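Local coordinates for heme-binding protein A (Haemophilus parasuis 29755, PDB 3TPA) that probably binds glutathione as a periplasmic solute-binding protein of the GbpA family, and is also named for heme binding, at residues 275-279 / 437-441; 296-302 / 479-483; 325-331 / 469-475; 369-373 / 387-391; 448-453 / 464-468. The protein carries 1 engineered substitution. One frame throughout, in Å; residues are numbered along the deposited sequence. Where two conformers were deposited one is given.

Contact 1: 275-279 / 437-441; sequences GLNTT and YSRWT
An Asx turn follows the end of strand 261-276, and at that point Thr278 meets the loop carbonyl of Ser438. The backbone N of Thr278 donates to Ser438 O at 2.9 Å, nearly straight at 162° and in the carbonyl plane. Thr278 OG1 is also 2.9 Å from Ser438 O, a bond that remains uncertain because the hydroxyl could give its proton to another acceptor. Thr278 CB points at the loop, and its CG2 brushes Trp440 CB at 4.2 Å. One residue back, Leu276 O sits 3.2 Å from Ser438 CB and makes a CA-H...O contact with the CA of the same serine.

The turn itself is held by Asn277. With CG anti to the backbone N (chi1 -176°), its OD1 swings forward and takes two bonds from Thr279, 3.0 Å from N and 2.7 Å from OG1, both arriving from one face of the amide. Thr279 CG2 rests on the aliphatic part of Arg439, 3.9 Å from CD, while the guanidinium runs on to Arg401 O through NH2.

Around this, Asn277 ND2 bonds to Phe405 O near strand 407-413, Arg289 of helix 286-294 touches Leu276, Thr278 and Trp440, and the indole of Trp440 packs on Ile471 and Asn475 of helix 458-475.

Contact 2: 296-302 / 479-483; sequences TDKKAIV and IPFAH
Lys298 turns its CG anti to the carbonyl carbon (chi1 -57°) and then runs out fully extended, which carries its amine across to the strand, while Phe481 holds CG between its backbone N and carbonyl carbon, tucking its ring toward helix 298-306. The lysine lies obliquely over the strand backbone: CG is 3.8 Å from Phe481 CB, CE is 4.1 Å from Ile479 CG2, and NZ donates to Pro480 O at 2.9 Å. The approach is almost head-on to the carbonyl, with a C=O...N angle of 164°. His293 NE2 gives the same amine another partner.

Next to it, Ile301 CG2 comes at the Phe481 ring obliquely, 3.8 Å from CE1, the two side chains crossing at about a right angle. The next residue, Val302, puts its CG2 3.9 Å from Ala482 CB. At the other end, Thr296 packs on both arms of Ile479, CD1 and CG2, its OG1 being 3.7 Å from CD1, while that hydroxyl is bonded to Leu292 O.

Asp297 starts the helix: its OD1 accepts from Ala300 N at 3.2 Å as the N-cap, the donor standing well above the carboxylate plane. The axes of the two short segments come within 8.1 Å and diverge by 38°. Phe481 and Ala482 both face Ala272 of the neighbouring strand, so the helix's first turns pack on a classic beta bulge in the six-stranded mixed sheet of an alpha/beta lobe, as in periplasmic solute-binding proteins.

Contact 3: 325-331 / 469-475; sequences NPHLPQY and VEIFQQN
Gln473 is the side chain to trace against Leu328 and Pro329. Its CB lies 3.9 Å from Leu328 CD1. CG, set anti to the backbone N (chi1 -170°), passes Leu328 CG and comes 3.5 Å from Pro329 O. After the bend at chi2, CD sits 4.1 Å from Leu328 CD2, and at the tip NE2 donates to Pro329 O at 3.2 Å, 157° at the hydrogen, with donor and carbonyl lying in each other's planes. The same NE2 also gives a proton to a water, 3.2 Å away, that stands beside Gln330 OE1.

The loop presenting these groups opens with a type I beta turn from Asn325 to Leu328, in which Asn325 OD1 adds an Asx turn by accepting from His327 N. It lies along the last turns of helix 458-475. Leu328 CD2 meets Val469 CG1 at 3.6 Å, and CD1 lies beside Glu470 CD in one of that residue's two conformers, the two chains sliding past each other in opposite directions.

Gln330 bends back on itself, its NE2 bonded to Leu328 O and Thr314 O. Beyond it, Tyr331 lays its ring so that the carbonyl of Gln473 comes in at the edge, and OH donates to Gln473 O at 2.7 Å.

Contact 4: 369-373 / 387-391; sequences RRTAE and KLVTH
Leu388, Arg369 and Thr390 carry this contact. Leu388 points its CB at the helix and, with CG anti to the carbonyl carbon (chi1 -60°), splits its two methyls over the helix surface. CD2 rests on Ala372 CB at 3.7 Å, and CD1 meets Glu373 CG, also at 3.7 Å, the glutamate and leucine side chains crossing at about a right angle.

Arg369 comes from the side, bent at chi2 and chi3 so that it curls round toward Thr390. In the conformer described, one of two deposited, NH1 donates to Thr390 OG1 at 2.9 Å with an angle of 176°, and the oxygen lies in the guanidinium plane. NH2 gives to a water at 3.0 Å, again at the edge. That water stands 2.6 Å from Thr390 OG1 and makes a weak bond to Leu388 O. Both bond and water bridge hold for this conformer and may be lost in the other.

Ala372 and Leu388 both pack inward on Ile355. Helix and strand run almost antiparallel, 162° apart, as expected in the second half of a beta-alpha-beta crossover: strand 351-356, helix 368-381 and strand 384-389, which lies next to the first strand in the sheet and forms its edge within this chain.

Contact 5: 448-453 / 464-468; sequences LLASAA and LYQQA. Unlike the reference sequence in segment 448-453: Ala453 (reference Val).
The Tyr465 ring takes Ala452 CB on one face: the methyl sits 3.6 Å from the ring centroid, 27° off the normal, a CH-pi contact shifted toward the rim. At the edge, Leu449 CD2 lies near CE1, and a water stands in the ring plane by the hydroxyl. The methyl is only 3.2 Å from Tyr465 CZ, which is tight.

The setting is a helical hairpin: 443-453 and 458-475 are joined by a short connection, and the two segments run antiparallel at 163° with axes 9.3 Å apart. Tyr465 starts pointing away from its partner, yet with CG anti to the carbonyl carbon (chi1 -72°) its ring sweeps back across the helix interface, and Leu423 of helix 420-427 touches it as well.

Beside the ring the seam is filled by small and branched apolar groups. Ala452 CB meets Leu464 CB at 3.9 Å, and Leu464 CD1 reaches past it to the helix backbone, near Ala452 CA. One turn further back, Leu448 spreads both methyls: CD2 touches Leu464 CD2 at 3.7 Å, the two leucines meeting at a slant, while CD1 lies over the backbone N of Ala468, 3.6 Å away. Gln467 lays its chain across Leu448 at about a right angle, toward the outer side. Leu449 CD2 also packs on Ala468 CB.

That water at the ring edge donates to Leu449 O at 2.8 Å and accepts from Tyr465 OH at 2.7 Å.

Going along the chain from the N terminus, contacts 1, 2 and 3 open in turn at the end of strand 261-276, at helix 298-306 and in the loop before helix 335-344. Contact 4 then opens and closes inside all three, within one beta-alpha-beta unit. Contact 1 shuts at 437-441, crossing contacts 2 and 3. Contact 5 follows in series, folding helix 443-453 onto helix 458-475. That second helix closes contact 3, and strand 478-491 closes contact 2, so 5 nests in 3 and 3 in 2. Contacts 1, 2 and 4 reach the six-stranded sheet. Contact 3 touches 1, 2 and 5, while Phe481 and Thr371 join contacts 2 and 4.

Contact 1: 275-279 / 437-441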
# COMPACT_ATOMS: atom_id res chain seq x y z
N GLY A 275 3.39 6.06 18.97
CA GLY A 275 4.79 6.43 18.79
C GLY A 275 5.28 6.97 20.11
O GLY A 275 4.52 7.60 20.83
N LEU A 276 6.54 6.69 20.45
CA LEU A 276 7.15 7.25 21.65
C LEU A 276 8.46 7.94 21.28
O LEU A 276 9.36 7.34 20.69
CB LEU A 276 7.43 6.14 22.66
CG LEU A 276 6.23 5.33 23.14
CD1 LEU A 276 6.68 4.15 24.04
CD2 LEU A 276 5.25 6.23 23.88
N ASN A 277 8.57 9.21 21.64
CA ASN A 277 9.78 9.96 21.32
C ASN A 277 10.90 9.55 22.26
O ASN A 277 10.96 10.00 23.39
CB ASN A 277 9.51 11.44 21.48
CG ASN A 277 10.67 12.28 21.09
OD1 ASN A 277 11.80 11.80 20.99
ND2 ASN A 277 10.41 13.56 20.86
N THR A 278 11.80 8.70 21.77
CA THR A 278 12.84 8.14 22.63
C THR A 278 13.96 9.12 23.02
O THR A 278 14.95 8.70 23.63
CB THR A 278 13.45 6.88 22.03
OG1 THR A 278 14.26 7.23 20.92
CG2 THR A 278 12.35 5.93 21.56
N THR A 279 13.81 10.40 22.68
CA THR A 279 14.78 11.42 23.12
C THR A 279 14.24 12.22 24.29
O THR A 279 14.94 13.05 24.84
CB THR A 279 15.16 12.40 22.00
OG1 THR A 279 14.00 13.17 21.61
CG2 THR A 279 15.73 11.66 20.80
N TYR A 437 9.57 8.43 13.58
CA TYR A 437 9.03 9.37 14.55
C TYR A 437 9.65 9.15 15.93
O TYR A 437 10.00 10.11 16.61
CB TYR A 437 7.53 9.19 14.66
CG TYR A 437 6.74 9.66 13.45
CD1 TYR A 437 7.33 10.39 12.44
CD2 TYR A 437 5.38 9.39 13.35
CE1 TYR A 437 6.61 10.82 11.36
CE2 TYR A 437 4.65 9.82 12.27
CZ TYR A 437 5.26 10.54 11.28
OH TYR A 437 4.52 10.98 10.20
N SER A 438 9.79 7.89 16.32
CA SER A 438 10.34 7.56 17.64
C SER A 438 11.81 7.98 17.83
O SER A 438 12.26 8.14 18.96
CB SER A 438 10.20 6.05 17.93
OG SER A 438 11.14 5.30 17.17
N ARG A 439 12.54 8.15 16.73
CA ARG A 439 13.96 8.54 16.79
C ARG A 439 14.86 7.43 17.31
O ARG A 439 16.02 7.66 17.62
CB ARG A 439 14.19 9.79 17.63
CG ARG A 439 13.29 10.97 17.27
CD ARG A 439 14.11 12.28 17.29
NE ARG A 439 13.51 13.27 16.42
CZ ARG A 439 14.17 14.23 15.81
NH1 ARG A 439 15.48 14.36 15.96
NH2 ARG A 439 13.51 15.07 15.04
N TRP A 440 14.32 6.22 17.41
CA TRP A 440 15.11 5.10 17.91
C TRP A 440 16.06 4.59 16.84
O TRP A 440 15.72 4.57 15.65
CB TRP A 440 14.20 3.96 18.37
CG TRP A 440 14.94 2.72 18.82
CD1 TRP A 440 15.58 2.53 20.01
CD2 TRP A 440 15.09 1.50 18.08
NE1 TRP A 440 16.15 1.27 20.05
CE2 TRP A 440 15.84 0.62 18.89
CE3 TRP A 440 14.66 1.07 16.83
CZ2 TRP A 440 16.17 -0.66 18.47
CZ3 TRP A 440 15.00 -0.21 16.41
CH2 TRP A 440 15.76 -1.05 17.22
N THR A 441 17.25 4.18 17.27
CA THR A 441 18.24 3.57 16.37
C THR A 441 19.04 2.53 17.15
O THR A 441 19.21 2.66 18.36
CB THR A 441 19.24 4.61 15.79
OG1 THR A 441 20.23 4.92 16.77
CG2 THR A 441 18.53 5.88 15.35

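Contact 2: 296-302 / 479-483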
# COMPACT_ATOMS: atom_id res chain seq x y z
N THR A 296 -0.89 -0.78 27.76
CA THR A 296 -1.63 -0.49 26.54
C THR A 296 -2.56 -1.68 26.30
O THR A 296 -2.12 -2.79 26.00
CB THR A 296 -0.70 -0.24 25.30
OG1 THR A 296 0.18 0.85 25.58
CG2 THR A 296 -1.51 0.11 24.05
N ASP A 297 -3.86 -1.44 26.48
CA ASP A 297 -4.88 -2.48 26.33
C ASP A 297 -5.24 -2.58 24.85
O ASP A 297 -6.15 -1.90 24.39
CB ASP A 297 -6.14 -2.09 27.12
CG ASP A 297 -7.08 -3.27 27.35
OD1 ASP A 297 -7.03 -4.24 26.58
OD2 ASP A 297 -7.89 -3.21 28.30
N LYS A 298 -4.50 -3.39 24.10
CA LYS A 298 -4.67 -3.45 22.65
C LYS A 298 -6.03 -4.03 22.25
O LYS A 298 -6.66 -3.55 21.32
CB LYS A 298 -3.53 -4.24 21.99
CG LYS A 298 -2.11 -3.71 22.30
CD LYS A 298 -1.02 -4.55 21.63
CE LYS A 298 0.38 -4.14 22.12
NZ LYS A 298 1.47 -4.82 21.35
N LYS A 299 -6.46 -5.08 22.94
CA LYS A 299 -7.76 -5.69 22.63
C LYS A 299 -8.91 -4.69 22.83
O LYS A 299 -9.80 -4.60 22.00
CB LYS A 299 -8.01 -6.93 23.50
CG LYS A 299 -9.33 -7.66 23.19
CD LYS A 299 -9.68 -8.65 24.30
CE LYS A 299 -10.90 -9.50 23.95
NZ LYS A 299 -12.15 -8.71 23.76
N ALA A 300 -8.87 -3.94 23.94
CA ALA A 300 -9.85 -2.87 24.18
C ALA A 300 -9.85 -1.84 23.05
O ALA A 300 -10.89 -1.45 22.56
CB ALA A 300 -9.58 -2.16 25.52
N ILE A 301 -8.66 -1.41 22.64
CA ILE A 301 -8.54 -0.41 21.57
C ILE A 301 -9.15 -0.91 20.27
O ILE A 301 -10.00 -0.26 19.67
CB ILE A 301 -7.07 -0.02 21.33
CG1 ILE A 301 -6.52 0.66 22.58
CG2 ILE A 301 -6.92 0.89 20.12
CD1 ILE A 301 -5.03 0.93 22.54
N VAL A 302 -8.72 -2.08 19.84
CA VAL A 302 -9.21 -2.65 18.59
C VAL A 302 -10.71 -2.84 18.67
O VAL A 302 -11.42 -2.50 17.74
CB VAL A 302 -8.53 -4.00 18.28
CG1 VAL A 302 -9.20 -4.67 17.10
CG2 VAL A 302 -7.05 -3.79 18.02
N ILE A 479 4.68 1.27 20.20
CA ILE A 479 3.82 0.20 20.68
C ILE A 479 2.83 -0.13 19.57
O ILE A 479 1.83 0.56 19.41
CB ILE A 479 3.06 0.65 21.93
CG1 ILE A 479 4.03 1.06 23.05
CG2 ILE A 479 2.11 -0.44 22.43
CD1 ILE A 479 3.42 1.91 24.14
N PRO A 480 3.11 -1.18 18.79
CA PRO A 480 2.14 -1.60 17.77
C PRO A 480 0.85 -2.05 18.44
O PRO A 480 0.93 -2.72 19.46
CB PRO A 480 2.82 -2.81 17.12
CG PRO A 480 4.32 -2.55 17.34
CD PRO A 480 4.32 -2.02 18.76
N PHE A 481 -0.30 -1.68 17.90
CA PHE A 481 -1.55 -2.23 18.43
C PHE A 481 -2.56 -2.80 17.41
O PHE A 481 -3.37 -3.64 17.77
CB PHE A 481 -2.24 -1.26 19.40
CG PHE A 481 -2.68 0.05 18.77
CD1 PHE A 481 -3.86 0.13 18.05
CD2 PHE A 481 -1.92 1.21 18.95
CE1 PHE A 481 -4.28 1.33 17.48
CE2 PHE A 481 -2.32 2.43 18.39
CZ PHE A 481 -3.51 2.49 17.64
N ALA A 482 -2.53 -2.35 16.15
CA ALA A 482 -3.53 -2.85 15.21
C ALA A 482 -3.09 -2.86 13.76
O ALA A 482 -2.25 -2.04 13.33
CB ALA A 482 -4.82 -2.05 15.32
N HIS A 483 -3.64 -3.80 13.02
CA HIS A 483 -3.69 -3.72 11.58
C HIS A 483 -5.16 -3.54 11.21
O HIS A 483 -6.04 -4.10 11.86
CB HIS A 483 -3.18 -5.01 10.93
CG HIS A 483 -1.88 -5.49 11.49
ND1 HIS A 483 -0.70 -4.82 11.30
CD2 HIS A 483 -1.58 -6.59 12.22
CE1 HIS A 483 0.29 -5.48 11.88
NE2 HIS A 483 -0.22 -6.56 12.44

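Contact 3: 325-331 / 469-475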
# COMPACT_ATOMS: atom_id res chain seq x y z
N ASN A 325 6.82 -13.03 12.59
CA ASN A 325 7.25 -13.97 13.63
C ASN A 325 6.12 -14.33 14.58
O ASN A 325 5.78 -13.55 15.47
CB ASN A 325 8.44 -13.41 14.43
CG ASN A 325 8.88 -14.35 15.54
OD1 ASN A 325 8.41 -15.48 15.66
ND2 ASN A 325 9.82 -13.87 16.36
N PRO A 326 5.54 -15.53 14.41
CA PRO A 326 4.36 -15.92 15.20
C PRO A 326 4.64 -16.07 16.70
O PRO A 326 3.69 -16.19 17.48
CB PRO A 326 3.95 -17.26 14.58
CG PRO A 326 5.19 -17.79 13.95
CD PRO A 326 5.99 -16.60 13.50
N HIS A 327 5.89 -16.04 17.12
CA HIS A 327 6.20 -16.23 18.53
C HIS A 327 7.04 -15.09 19.10
O HIS A 327 7.72 -15.24 20.12
CB HIS A 327 6.89 -17.59 18.76
CG HIS A 327 8.03 -17.85 17.82
ND1 HIS A 327 9.30 -17.39 18.05
CD2 HIS A 327 8.07 -18.52 16.64
CE1 HIS A 327 10.09 -17.76 17.06
NE2 HIS A 327 9.37 -18.44 16.18
N LEU A 328 6.99 -13.94 18.43
CA LEU A 328 7.59 -12.73 18.98
C LEU A 328 7.05 -12.50 20.39
O LEU A 328 5.83 -12.48 20.59
CB LEU A 328 7.25 -11.53 18.09
CG LEU A 328 7.97 -10.22 18.40
CD1 LEU A 328 9.52 -10.38 18.29
CD2 LEU A 328 7.47 -9.13 17.47
N PRO A 329 7.94 -12.34 21.37
CA PRO A 329 7.48 -12.12 22.75
C PRO A 329 6.68 -10.84 22.85
O PRO A 329 7.01 -9.85 22.19
CB PRO A 329 8.80 -12.00 23.54
CG PRO A 329 9.82 -12.70 22.69
CD PRO A 329 9.41 -12.40 21.28
N GLN A 330 5.62 -10.86 23.66
CA GLN A 330 4.71 -9.72 23.80
C GLN A 330 4.78 -9.14 25.21
O GLN A 330 5.08 -9.85 26.19
CB GLN A 330 3.27 -10.15 23.51
CG GLN A 330 3.05 -10.65 22.09
CD GLN A 330 3.36 -9.58 21.06
OE1 GLN A 330 2.73 -8.52 21.04
NE2 GLN A 330 4.36 -9.84 20.22
N TYR A 331 4.48 -7.85 25.32
CA TYR A 331 4.33 -7.23 26.62
C TYR A 331 2.84 -7.27 26.95
O TYR A 331 2.11 -6.34 26.64
CB TYR A 331 4.85 -5.79 26.63
CG TYR A 331 6.32 -5.66 26.24
CD1 TYR A 331 7.33 -5.86 27.17
CD2 TYR A 331 6.68 -5.34 24.94
CE1 TYR A 331 8.68 -5.73 26.80
CE2 TYR A 331 7.99 -5.21 24.58
CZ TYR A 331 8.99 -5.42 25.51
OH TYR A 331 10.28 -5.27 25.11
N VAL A 469 13.51 -7.58 13.98
CA VAL A 469 12.27 -7.32 14.72
C VAL A 469 12.41 -7.69 16.21
O VAL A 469 11.89 -7.01 17.06
CB VAL A 469 11.06 -8.01 14.06
CG1 VAL A 469 9.86 -8.01 15.00
CG2 VAL A 469 10.71 -7.30 12.76
N GLU A 470 13.15 -8.75 16.53
CA GLU A 470 13.35 -9.11 17.94
C GLU A 470 14.10 -8.00 18.69
O GLU A 470 13.82 -7.71 19.85
CB GLU A 470 14.10 -10.45 18.05
CG GLU A 470 13.26 -11.66 17.65
CD GLU A 470 12.69 -12.42 18.85
OE1 GLU A 470 12.76 -11.90 19.98
OE2 GLU A 470 12.16 -13.53 18.65
N ILE A 471 15.06 -7.37 18.02
CA ILE A 471 15.79 -6.26 18.63
C ILE A 471 14.87 -5.05 18.83
O ILE A 471 14.82 -4.45 19.92
CB ILE A 471 17.02 -5.84 17.78
CG1 ILE A 471 18.10 -6.92 17.83
CG2 ILE A 471 17.57 -4.49 18.26
CD1 ILE A 471 19.23 -6.71 16.81
N PHE A 472 14.15 -4.69 17.78
CA PHE A 472 13.11 -3.65 17.90
C PHE A 472 12.15 -3.93 19.07
O PHE A 472 11.87 -3.05 19.88
CB PHE A 472 12.31 -3.52 16.60
CG PHE A 472 10.89 -3.08 16.82
CD1 PHE A 472 10.60 -1.74 17.09
CD2 PHE A 472 9.85 -4.00 16.80
CE1 PHE A 472 9.26 -1.34 17.31
CE2 PHE A 472 8.54 -3.62 17.03
CZ PHE A 472 8.24 -2.28 17.28
N GLN A 473 11.64 -5.15 19.16
CA GLN A 473 10.66 -5.48 20.21
C GLN A 473 11.23 -5.33 21.62
O GLN A 473 10.59 -4.79 22.50
CB GLN A 473 10.07 -6.88 20.00
CG GLN A 473 8.86 -7.22 20.91
CD GLN A 473 7.58 -6.45 20.56
OE1 GLN A 473 7.61 -5.43 19.87
NE2 GLN A 473 6.44 -6.94 21.03
N GLN A 474 12.47 -5.80 21.80
CA GLN A 474 13.18 -5.69 23.08
C GLN A 474 13.26 -4.25 23.57
O GLN A 474 13.26 -3.99 24.77
CB GLN A 474 14.60 -6.28 22.93
CG GLN A 474 14.64 -7.80 22.86
CD GLN A 474 15.98 -8.37 22.42
OE1 GLN A 474 16.79 -7.70 21.78
NE2 GLN A 474 16.21 -9.64 22.76
N ASN A 475 13.34 -3.32 22.64
CA ASN A 475 13.52 -1.90 22.95
C ASN A 475 12.23 -1.09 22.93
O ASN A 475 12.21 0.05 23.40
CB ASN A 475 14.55 -1.29 22.00
CG ASN A 475 15.93 -1.77 22.31
OD1 ASN A 475 16.53 -1.32 23.27
ND2 ASN A 475 16.42 -2.72 21.54
O HOH W 1 3.74 -5.74 19.84

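Contact 4: 369-373 / 387-391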
# COMPACT_ATOMS: atom_id res chain seq x y z
N ARG A 369 -8.76 9.57 18.35
CA ARG A 369 -9.20 10.24 19.57
C ARG A 369 -9.59 9.22 20.63
O ARG A 369 -9.18 9.33 21.78
CB ARG A 369 -10.38 11.18 19.27
CG ARG A 369 -11.02 11.84 20.50
CD ARG A 369 -10.12 12.87 21.16
NE ARG A 369 -9.61 13.86 20.22
CZ ARG A 369 -8.93 14.95 20.58
NH1 ARG A 369 -8.48 15.80 19.67
NH2 ARG A 369 -8.71 15.19 21.87
N ARG A 370 -10.37 8.23 20.24
CA ARG A 370 -10.78 7.19 21.20
C ARG A 370 -9.61 6.30 21.60
O ARG A 370 -9.52 5.89 22.75
CB ARG A 370 -11.93 6.34 20.66
CG ARG A 370 -12.37 5.25 21.66
CD ARG A 370 -13.14 5.85 22.83
NE ARG A 370 -13.66 4.84 23.74
CZ ARG A 370 -14.70 4.04 23.48
NH1 ARG A 370 -15.34 4.13 22.32
NH2 ARG A 370 -15.10 3.16 24.38
N THR A 371 -8.73 5.99 20.66
CA THR A 371 -7.48 5.31 20.96
C THR A 371 -6.77 6.07 22.08
O THR A 371 -6.45 5.52 23.13
CB THR A 371 -6.55 5.26 19.72
OG1 THR A 371 -7.22 4.63 18.62
CG2 THR A 371 -5.26 4.50 20.03
N ALA A 372 -6.56 7.36 21.87
CA ALA A 372 -5.85 8.18 22.86
C ALA A 372 -6.53 8.16 24.23
O ALA A 372 -5.86 8.12 25.27
CB ALA A 372 -5.70 9.62 22.35
N GLU A 373 -7.86 8.21 24.25
CA GLU A 373 -8.61 8.28 25.51
C GLU A 373 -8.45 7.00 26.32
O GLU A 373 -8.28 7.04 27.54
CB GLU A 373 -10.10 8.55 25.25
CG GLU A 373 -10.40 9.98 24.90
CD GLU A 373 -11.81 10.18 24.39
OE1 GLU A 373 -12.56 9.18 24.26
OE2 GLU A 373 -12.18 11.34 24.10
N LYS A 387 -1.77 14.23 29.13
CA LYS A 387 -2.78 15.11 28.56
C LYS A 387 -2.94 14.85 27.06
O LYS A 387 -1.95 14.70 26.34
CB LYS A 387 -2.36 16.56 28.79
CG LYS A 387 -3.46 17.58 28.52
CD LYS A 387 -3.01 18.97 28.94
CE LYS A 387 -4.14 19.98 28.80
NZ LYS A 387 -4.10 20.96 29.92
N LEU A 388 -4.18 14.79 26.58
CA LEU A 388 -4.43 14.68 25.14
C LEU A 388 -4.18 16.02 24.49
O LEU A 388 -4.66 17.05 24.96
CB LEU A 388 -5.86 14.21 24.86
CG LEU A 388 -6.24 12.86 25.44
CD1 LEU A 388 -7.50 12.35 24.75
CD2 LEU A 388 -5.11 11.87 25.27
N VAL A 389 -3.42 16.01 23.40
CA VAL A 389 -3.00 17.24 22.74
C VAL A 389 -3.48 17.23 21.30
O VAL A 389 -3.27 16.27 20.56
CB VAL A 389 -1.47 17.40 22.77
CG1 VAL A 389 -1.03 18.59 21.92
CG2 VAL A 389 -0.99 17.56 24.21
N THR A 390 -4.13 18.32 20.92
CA THR A 390 -4.72 18.47 19.59
C THR A 390 -3.91 19.45 18.75
O THR A 390 -3.43 20.46 19.25
CB THR A 390 -6.17 18.97 19.72
OG1 THR A 390 -6.93 18.04 20.51
CG2 THR A 390 -6.81 19.12 18.35
N HIS A 391 -3.76 19.14 17.46
CA HIS A 391 -2.99 19.97 16.54
C HIS A 391 -3.65 19.86 15.17
O HIS A 391 -4.33 18.88 14.89
CB HIS A 391 -1.55 19.45 16.41
CG HIS A 391 -0.65 19.82 17.55
ND1 HIS A 391 -0.18 21.10 17.74
CD2 HIS A 391 -0.12 19.06 18.54
CE1 HIS A 391 0.58 21.12 18.82
NE2 HIS A 391 0.64 19.90 19.32
O HOH W 2 -7.13 17.39 23.07

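Contact 5: 448-453 / 464-468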
# COMPACT_ATOMS: atom_id res chain seq x y z
N LEU A 448 21.38 -5.17 10.12
CA LEU A 448 20.49 -6.21 9.63
C LEU A 448 19.56 -5.69 8.53
O LEU A 448 19.30 -6.39 7.55
CB LEU A 448 19.65 -6.83 10.75
CG LEU A 448 20.44 -7.62 11.80
CD1 LEU A 448 19.54 -7.98 12.97
CD2 LEU A 448 21.02 -8.89 11.16
N LEU A 449 19.06 -4.46 8.67
CA LEU A 449 18.17 -3.91 7.64
C LEU A 449 18.93 -3.75 6.33
O LEU A 449 18.42 -4.06 5.25
CB LEU A 449 17.55 -2.56 8.03
CG LEU A 449 16.58 -2.50 9.20
CD1 LEU A 449 15.80 -1.18 9.16
CD2 LEU A 449 15.62 -3.69 9.15
N ALA A 450 20.15 -3.25 6.42
CA ALA A 450 20.94 -3.03 5.21
C ALA A 450 21.28 -4.37 4.53
O ALA A 450 21.12 -4.52 3.32
CB ALA A 450 22.19 -2.21 5.54
N SER A 451 21.74 -5.34 5.30
CA SER A 451 22.03 -6.67 4.77
C SER A 451 20.81 -7.29 4.13
O SER A 451 20.90 -7.84 3.04
CB SER A 451 22.55 -7.60 5.88
OG SER A 451 23.85 -7.18 6.30
N ALA A 452 19.67 -7.20 4.80
CA ALA A 452 18.45 -7.82 4.32
C ALA A 452 17.93 -7.18 3.04
O ALA A 452 17.42 -7.87 2.17
CB ALA A 452 17.37 -7.80 5.41
N ALA A 453 18.05 -5.86 2.94
CA ALA A 453 17.67 -5.14 1.72
C ALA A 453 18.56 -5.42 0.52
O ALA A 453 18.21 -5.07 -0.62
CB ALA A 453 17.66 -3.65 1.99
N LEU A 464 16.83 -12.72 8.69
CA LEU A 464 17.43 -11.44 9.04
C LEU A 464 16.35 -10.51 9.61
O LEU A 464 16.57 -9.85 10.63
CB LEU A 464 18.13 -10.82 7.83
CG LEU A 464 19.44 -11.47 7.35
CD1 LEU A 464 19.88 -10.86 6.03
CD2 LEU A 464 20.57 -11.34 8.39
N TYR A 465 15.19 -10.47 8.95
CA TYR A 465 14.10 -9.61 9.43
C TYR A 465 13.59 -10.06 10.79
O TYR A 465 13.31 -9.23 11.66
CB TYR A 465 12.97 -9.47 8.39
CG TYR A 465 13.40 -8.62 7.22
CD1 TYR A 465 13.84 -7.32 7.43
CD2 TYR A 465 13.41 -9.11 5.92
CE1 TYR A 465 14.26 -6.53 6.40
CE2 TYR A 465 13.82 -8.31 4.86
CZ TYR A 465 14.24 -7.02 5.11
OH TYR A 465 14.67 -6.22 4.09
N GLN A 466 13.51 -11.37 11.00
CA GLN A 466 13.05 -11.84 12.30
C GLN A 466 14.00 -11.39 13.40
O GLN A 466 13.57 -11.04 14.50
CB GLN A 466 12.89 -13.36 12.32
CG GLN A 466 11.65 -13.84 11.58
CD GLN A 466 11.36 -15.31 11.81
OE1 GLN A 466 12.27 -16.08 12.11
NE2 GLN A 466 10.10 -15.70 11.67
N GLN A 467 15.30 -11.41 13.09
CA GLN A 467 16.31 -10.97 14.02
C GLN A 467 16.20 -9.48 14.30
O GLN A 467 16.29 -9.07 15.46
CB GLN A 467 17.71 -11.28 13.50
CG GLN A 467 18.06 -12.75 13.53
CD GLN A 467 19.49 -13.02 13.13
OE1 GLN A 467 20.27 -12.10 12.89
NE2 GLN A 467 19.86 -14.29 13.09
N ALA A 468 16.03 -8.69 13.25
CA ALA A 468 15.85 -7.23 13.42
C ALA A 468 14.62 -6.90 14.25
O ALA A 468 14.66 -6.03 15.12
CB ALA A 468 15.73 -6.55 12.06
O HOH W 3 15.65 -3.95 5.05